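Monoglyceride lipase (Saccharomyces cerevisiae, PDB 4ZWN) hydrolyses monoacylglycerols to free fatty acids and glycerol, preferring monounsaturated substrates, and also takes part in fatty acid ethyl ester breakdown. Local coordinates at residues A[47-52]-A[79-84]; A[126-131]-A[136-141]. The protein carries 2 engineered substitutions. One frame throughout, in Å; residues are numbered along the deposited sequence.

Both contacts seat a helix on the same mixed eight-strand sheet of the alpha/beta-hydrolase fold, and both are largely buried and away from the inferred catalytic triad. Contact 1 sets helix 78-86 against strand 44-51, far apart in sequence, and is built on an indole covered by a methionine; polar groups at its border bond to the N-terminal loop. Contact 2 joins helix 113-134 to strand 138-143, close in sequence, through aliphatic packing plus one backbone hydrogen bond, and runs out toward partly exposed residues. The two meet where Leu80 CD2 packs 3.7 Å from Trp141 CE2 and where Tyr48 lies beside Lys126.

Contact 1: A[47-52]-A[79-84]; sequences GYMFWP and RLMDHL
Met49 makes the first and lighter touch of strand 44-51 on helix 78-86: its thioether sulfur, SD, lies 4.5 Å from the terminal methyl of Met81, CE, a marginal apolar contact. Two residues on, Trp51 carries most of the contact. Its CG stands anti to the backbone N (chi1 -154°), which carries the indole toward the helix and lays one ring face against Met81. There Met81 CB sits above the plane near the rim, 3.4 Å from Trp51 CE3. The rest of Met81 is bent at chi3, and this bend brings its methyl round to the indole, with CE 3.5 Å from Trp51 CE3 and 3.7 Å from Trp51 CZ3. Its sulfur makes an oblique Met-aromatic contact, SD being 5.0 Å from the centroid of the Trp51 six-membered ring. Farther along the indole, Asp82 reaches the benzene portion, with OD1 3.9 Å from Trp51 CZ2 and the carboxylate plane turned 51° from the ring. This is only van der Waals contact; the polar ends are held by the N-terminal loop, where Thr31 OG1 bonds to both Trp51 NE1 and Asp82 OD1, while Tyr27 OH and Gln30 N bond to Asp82 OD2. Replacing Trp51 with an alanine would probably uncover the flank of Met81 and leave Thr31 without its indole partner. Trp51 also touches Val29 and Pro34 of that loop, and its backbone pairs with Ser91 of strand 89-94. The axes of 47-51 and 79-84 approach to 9.9 Å and run 24° apart, with Met81 also resting on Leu66 of strand 62-67 and Ser91, while Leu80 and Leu84 pack against Phe317 of helix 310-326.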
# COMPACT_ATOMS: atom_id res chain seq x y z
N GLY A 47 0.99 -10.62 11.96
CA GLY A 47 -0.29 -11.15 11.52
C GLY A 47 -0.39 -11.03 10.01
O GLY A 47 -0.09 -9.98 9.44
N TYR A 48 -0.80 -12.10 9.34
CA TYR A 48 -0.89 -12.08 7.89
C TYR A 48 -2.06 -12.91 7.37
O TYR A 48 -2.65 -13.70 8.10
CB TYR A 48 0.42 -12.57 7.26
CG TYR A 48 0.68 -14.04 7.47
CD1 TYR A 48 0.32 -14.98 6.51
CD2 TYR A 48 1.30 -14.49 8.63
CE1 TYR A 48 0.57 -16.32 6.70
CE2 TYR A 48 1.55 -15.84 8.83
CZ TYR A 48 1.18 -16.75 7.86
OH TYR A 48 1.43 -18.09 8.06
N MET A 49 -2.37 -12.71 6.09
CA MET A 49 -3.46 -13.42 5.44
C MET A 49 -3.06 -13.92 4.06
O MET A 49 -2.38 -13.22 3.31
CB MET A 49 -4.69 -12.52 5.31
CG MET A 49 -5.52 -12.41 6.55
SD MET A 49 -7.05 -11.53 6.20
CE MET A 49 -7.84 -11.60 7.81
N PHE A 50 -3.48 -15.14 3.74
CA PHE A 50 -3.35 -15.64 2.39
C PHE A 50 -4.74 -15.83 1.80
O PHE A 50 -5.48 -16.72 2.22
CB PHE A 50 -2.57 -16.95 2.35
CG PHE A 50 -2.66 -17.65 1.02
CD1 PHE A 50 -2.04 -17.12 -0.09
CD2 PHE A 50 -3.38 -18.82 0.90
CE1 PHE A 50 -2.13 -17.76 -1.32
CE2 PHE A 50 -3.48 -19.46 -0.32
CZ PHE A 50 -2.85 -18.93 -1.43
N TRP A 51 -5.09 -15.00 0.83
CA TRP A 51 -6.42 -15.04 0.23
C TRP A 51 -6.39 -15.81 -1.08
O TRP A 51 -5.86 -15.32 -2.08
CB TRP A 51 -6.94 -13.62 -0.00
CG TRP A 51 -8.43 -13.54 -0.03
CD1 TRP A 51 -9.28 -14.21 -0.86
CD2 TRP A 51 -9.25 -12.73 0.82
NE1 TRP A 51 -10.58 -13.87 -0.58
CE2 TRP A 51 -10.59 -12.96 0.44
CE3 TRP A 51 -8.99 -11.83 1.86
CZ2 TRP A 51 -11.67 -12.33 1.07
CZ3 TRP A 51 -10.06 -11.20 2.48
CH2 TRP A 51 -11.38 -11.45 2.08
N PRO A 52 -6.96 -17.02 -1.09
CA PRO A 52 -6.92 -17.91 -2.25
C PRO A 52 -7.94 -17.54 -3.33
O PRO A 52 -8.93 -16.87 -3.04
CB PRO A 52 -7.26 -19.28 -1.65
CG PRO A 52 -8.16 -18.96 -0.50
CD PRO A 52 -7.69 -17.63 0.04
N ARG A 79 -11.81 -5.61 0.73
CA ARG A 79 -12.54 -5.27 -0.48
C ARG A 79 -11.72 -5.60 -1.73
O ARG A 79 -12.24 -6.14 -2.70
CB ARG A 79 -12.91 -3.78 -0.46
CG ARG A 79 -14.01 -3.35 -1.42
CD ARG A 79 -14.26 -1.85 -1.25
NE ARG A 79 -15.35 -1.35 -2.08
CZ ARG A 79 -15.72 -0.07 -2.12
NH1 ARG A 79 -15.09 0.83 -1.38
NH2 ARG A 79 -16.73 0.31 -2.90
N LEU A 80 -10.42 -5.30 -1.68
CA LEU A 80 -9.54 -5.55 -2.81
C LEU A 80 -9.26 -7.04 -3.00
O LEU A 80 -9.36 -7.57 -4.11
CB LEU A 80 -8.22 -4.80 -2.63
CG LEU A 80 -7.17 -5.04 -3.71
CD1 LEU A 80 -7.70 -4.65 -5.08
CD2 LEU A 80 -5.90 -4.27 -3.37
N MET A 81 -8.91 -7.72 -1.90
CA MET A 81 -8.60 -9.14 -1.94
C MET A 81 -9.80 -9.98 -2.35
O MET A 81 -9.65 -11.01 -3.02
CB MET A 81 -8.07 -9.60 -0.58
CG MET A 81 -6.75 -8.96 -0.19
SD MET A 81 -6.01 -9.61 1.32
CE MET A 81 -7.10 -8.93 2.56
N ASP A 82 -10.99 -9.55 -1.95
CA ASP A 82 -12.22 -10.26 -2.31
C ASP A 82 -12.44 -10.23 -3.82
O ASP A 82 -12.73 -11.26 -4.43
CB ASP A 82 -13.42 -9.65 -1.58
CG ASP A 82 -14.65 -10.54 -1.64
OD1 ASP A 82 -14.50 -11.78 -1.56
OD2 ASP A 82 -15.78 -10.00 -1.76
N HIS A 83 -12.31 -9.05 -4.42
CA HIS A 83 -12.49 -8.89 -5.86
C HIS A 83 -11.39 -9.60 -6.64
O HIS A 83 -11.65 -10.17 -7.70
CB HIS A 83 -12.55 -7.41 -6.25
CG HIS A 83 -13.86 -6.76 -5.96
ND1 HIS A 83 -14.29 -6.49 -4.67
CD2 HIS A 83 -14.84 -6.31 -6.78
CE1 HIS A 83 -15.47 -5.90 -4.72
NE2 HIS A 83 -15.83 -5.78 -5.99
N LEU A 84 -10.16 -9.55 -6.13
CA LEU A 84 -9.06 -10.25 -6.77
C LEU A 84 -9.29 -11.76 -6.75
O LEU A 84 -8.99 -12.46 -7.73
CB LEU A 84 -7.73 -9.91 -6.10
CG LEU A 84 -7.12 -8.54 -6.40
CD1 LEU A 84 -5.89 -8.30 -5.54
CD2 LEU A 84 -6.78 -8.42 -7.87

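Contact 2: A[126-131]-A[136-141]; sequences KNLSEC and IPLFMW
Cys131 and Ile136 form the close end of this contact, in the last turns of helix 113-134, just before the chain turns back to the sheet. Ile136 N donates to Cys131 O over 3.1 Å, tying the end of the helix to the incoming chain. Next to this bond the two side chains also meet. Cys131 CB lies 3.6 Å from Ile136 CG1, and its SG is 3.7 Å from Ile136 CD1. The first torsion of Ile136 (chi1 63°) places CG1 between the backbone N and the carbonyl carbon, and that branch does the touching. Leu138, pointing from the strand toward the helix, fills the next position: its CD2 meets Asn127 CB at 3.9 Å.

The other flank is more open. Leu128 starts beside the contact rather than facing it and crosses Leu138 at about a right angle; only its CD1 reaches Leu138, 3.6 Å from CD2, so little of Leu128 is covered, and it stays partly exposed while also touching Glu162. Asn127 turns its amide elsewhere, OD1 bonding Arg63 NH1 and ND2 bonding Phe123 O, and Arg63 NH1 also forms a salt bridge with Glu130 OE1. The axes of 126-131 and 138-141 run 150° apart. Helix 113-134 connects the parallel strands 89-94 and 138-143, a beta-alpha-beta crossover of the alpha/beta-hydrolase sheet, and the second strand leads directly into the GXSXG elbow bearing Ser144, the inferred nucleophile.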
# COMPACT_ATOMS: atom_id res chain seq x y z
N LYS A 126 9.01 -15.39 1.02
CA LYS A 126 8.02 -16.38 1.42
C LYS A 126 7.04 -16.65 0.29
O LYS A 126 6.78 -17.80 -0.07
CB LYS A 126 7.26 -15.92 2.67
CG LYS A 126 6.16 -16.87 3.13
CD LYS A 126 5.37 -16.25 4.28
CE LYS A 126 4.63 -17.31 5.10
NZ LYS A 126 3.54 -17.98 4.34
N ASN A 127 6.50 -15.57 -0.28
CA ASN A 127 5.55 -15.68 -1.38
C ASN A 127 6.23 -16.15 -2.66
O ASN A 127 5.64 -16.90 -3.45
CB ASN A 127 4.85 -14.35 -1.62
CG ASN A 127 3.81 -14.05 -0.57
OD1 ASN A 127 2.68 -14.54 -0.64
ND2 ASN A 127 4.17 -13.24 0.42
N LEU A 128 7.47 -15.71 -2.86
CA LEU A 128 8.27 -16.11 -4.00
C LEU A 128 8.48 -17.62 -3.99
O LEU A 128 8.45 -18.28 -5.02
CB LEU A 128 9.62 -15.38 -3.99
CG LEU A 128 10.14 -14.76 -5.29
CD1 LEU A 128 9.02 -14.10 -6.07
CD2 LEU A 128 11.22 -13.74 -4.96
N SER A 129 8.67 -18.16 -2.79
CA SER A 129 8.86 -19.59 -2.61
C SER A 129 7.58 -20.36 -2.91
O SER A 129 7.61 -21.42 -3.54
CB SER A 129 9.34 -19.89 -1.19
OG SER A 129 9.52 -21.28 -0.99
N GLU A 130 6.46 -19.82 -2.46
CA GLU A 130 5.16 -20.46 -2.65
C GLU A 130 4.67 -20.34 -4.09
O GLU A 130 3.96 -21.21 -4.58
CB GLU A 130 4.13 -19.87 -1.69
CG GLU A 130 4.45 -20.13 -0.23
CD GLU A 130 3.37 -19.61 0.70
OE1 GLU A 130 2.31 -19.18 0.19
OE2 GLU A 130 3.58 -19.64 1.93
N CYS A 131 5.05 -19.25 -4.75
CA CYS A 131 4.66 -19.03 -6.14
C CYS A 131 5.58 -19.79 -7.09
O CYS A 131 5.23 -20.04 -8.24
CB CYS A 131 4.66 -17.54 -6.48
SG CYS A 131 3.32 -16.61 -5.71
N ILE A 136 3.56 -19.28 -10.77
CA ILE A 136 2.72 -18.10 -10.95
C ILE A 136 3.47 -16.81 -10.60
O ILE A 136 4.32 -16.80 -9.71
CB ILE A 136 1.43 -18.18 -10.09
CG1 ILE A 136 1.77 -18.20 -8.60
CG2 ILE A 136 0.62 -19.40 -10.47
CD1 ILE A 136 0.56 -18.14 -7.71
N PRO A 137 3.17 -15.72 -11.32
CA PRO A 137 3.85 -14.44 -11.12
C PRO A 137 3.46 -13.75 -9.82
O PRO A 137 2.32 -13.87 -9.37
CB PRO A 137 3.40 -13.62 -12.33
CG PRO A 137 2.06 -14.18 -12.67
CD PRO A 137 2.17 -15.65 -12.40
N LEU A 138 4.41 -13.03 -9.23
CA LEU A 138 4.17 -12.29 -8.00
C LEU A 138 4.21 -10.79 -8.26
O LEU A 138 5.23 -10.25 -8.68
CB LEU A 138 5.20 -12.65 -6.93
CG LEU A 138 5.04 -11.93 -5.59
CD1 LEU A 138 3.72 -12.29 -4.93
CD2 LEU A 138 6.21 -12.25 -4.67
N PHE A 139 3.08 -10.12 -8.03
CA PHE A 139 2.99 -8.68 -8.21
C PHE A 139 3.00 -7.96 -6.86
O PHE A 139 2.66 -8.55 -5.84
CB PHE A 139 1.72 -8.32 -8.99
CG PHE A 139 1.70 -8.82 -10.40
CD1 PHE A 139 1.21 -10.09 -10.70
CD2 PHE A 139 2.18 -8.03 -11.44
CE1 PHE A 139 1.20 -10.55 -12.00
CE2 PHE A 139 2.17 -8.50 -12.74
CZ PHE A 139 1.68 -9.76 -13.02
N MET A 140 3.41 -6.70 -6.87
CA MET A 140 3.49 -5.92 -5.65
C MET A 140 2.59 -4.68 -5.71
O MET A 140 2.66 -3.90 -6.65
CB MET A 140 4.94 -5.51 -5.37
CG MET A 140 5.14 -4.69 -4.10
SD MET A 140 6.88 -4.40 -3.70
CE MET A 140 7.42 -6.06 -3.33
N TRP A 141 1.76 -4.52 -4.69
CA TRP A 141 0.79 -3.43 -4.61
C TRP A 141 0.97 -2.69 -3.29
O TRP A 141 1.24 -3.29 -2.26
CB TRP A 141 -0.63 -3.98 -4.73
CG TRP A 141 -1.74 -2.98 -4.55
CD1 TRP A 141 -2.43 -2.34 -5.54
CD2 TRP A 141 -2.32 -2.54 -3.31
NE1 TRP A 141 -3.39 -1.52 -4.99
CE2 TRP A 141 -3.34 -1.62 -3.63
CE3 TRP A 141 -2.06 -2.83 -1.96
CZ2 TRP A 141 -4.11 -0.99 -2.65
CZ3 TRP A 141 -2.83 -2.20 -0.99
CH2 TRP A 141 -3.84 -1.29 -1.34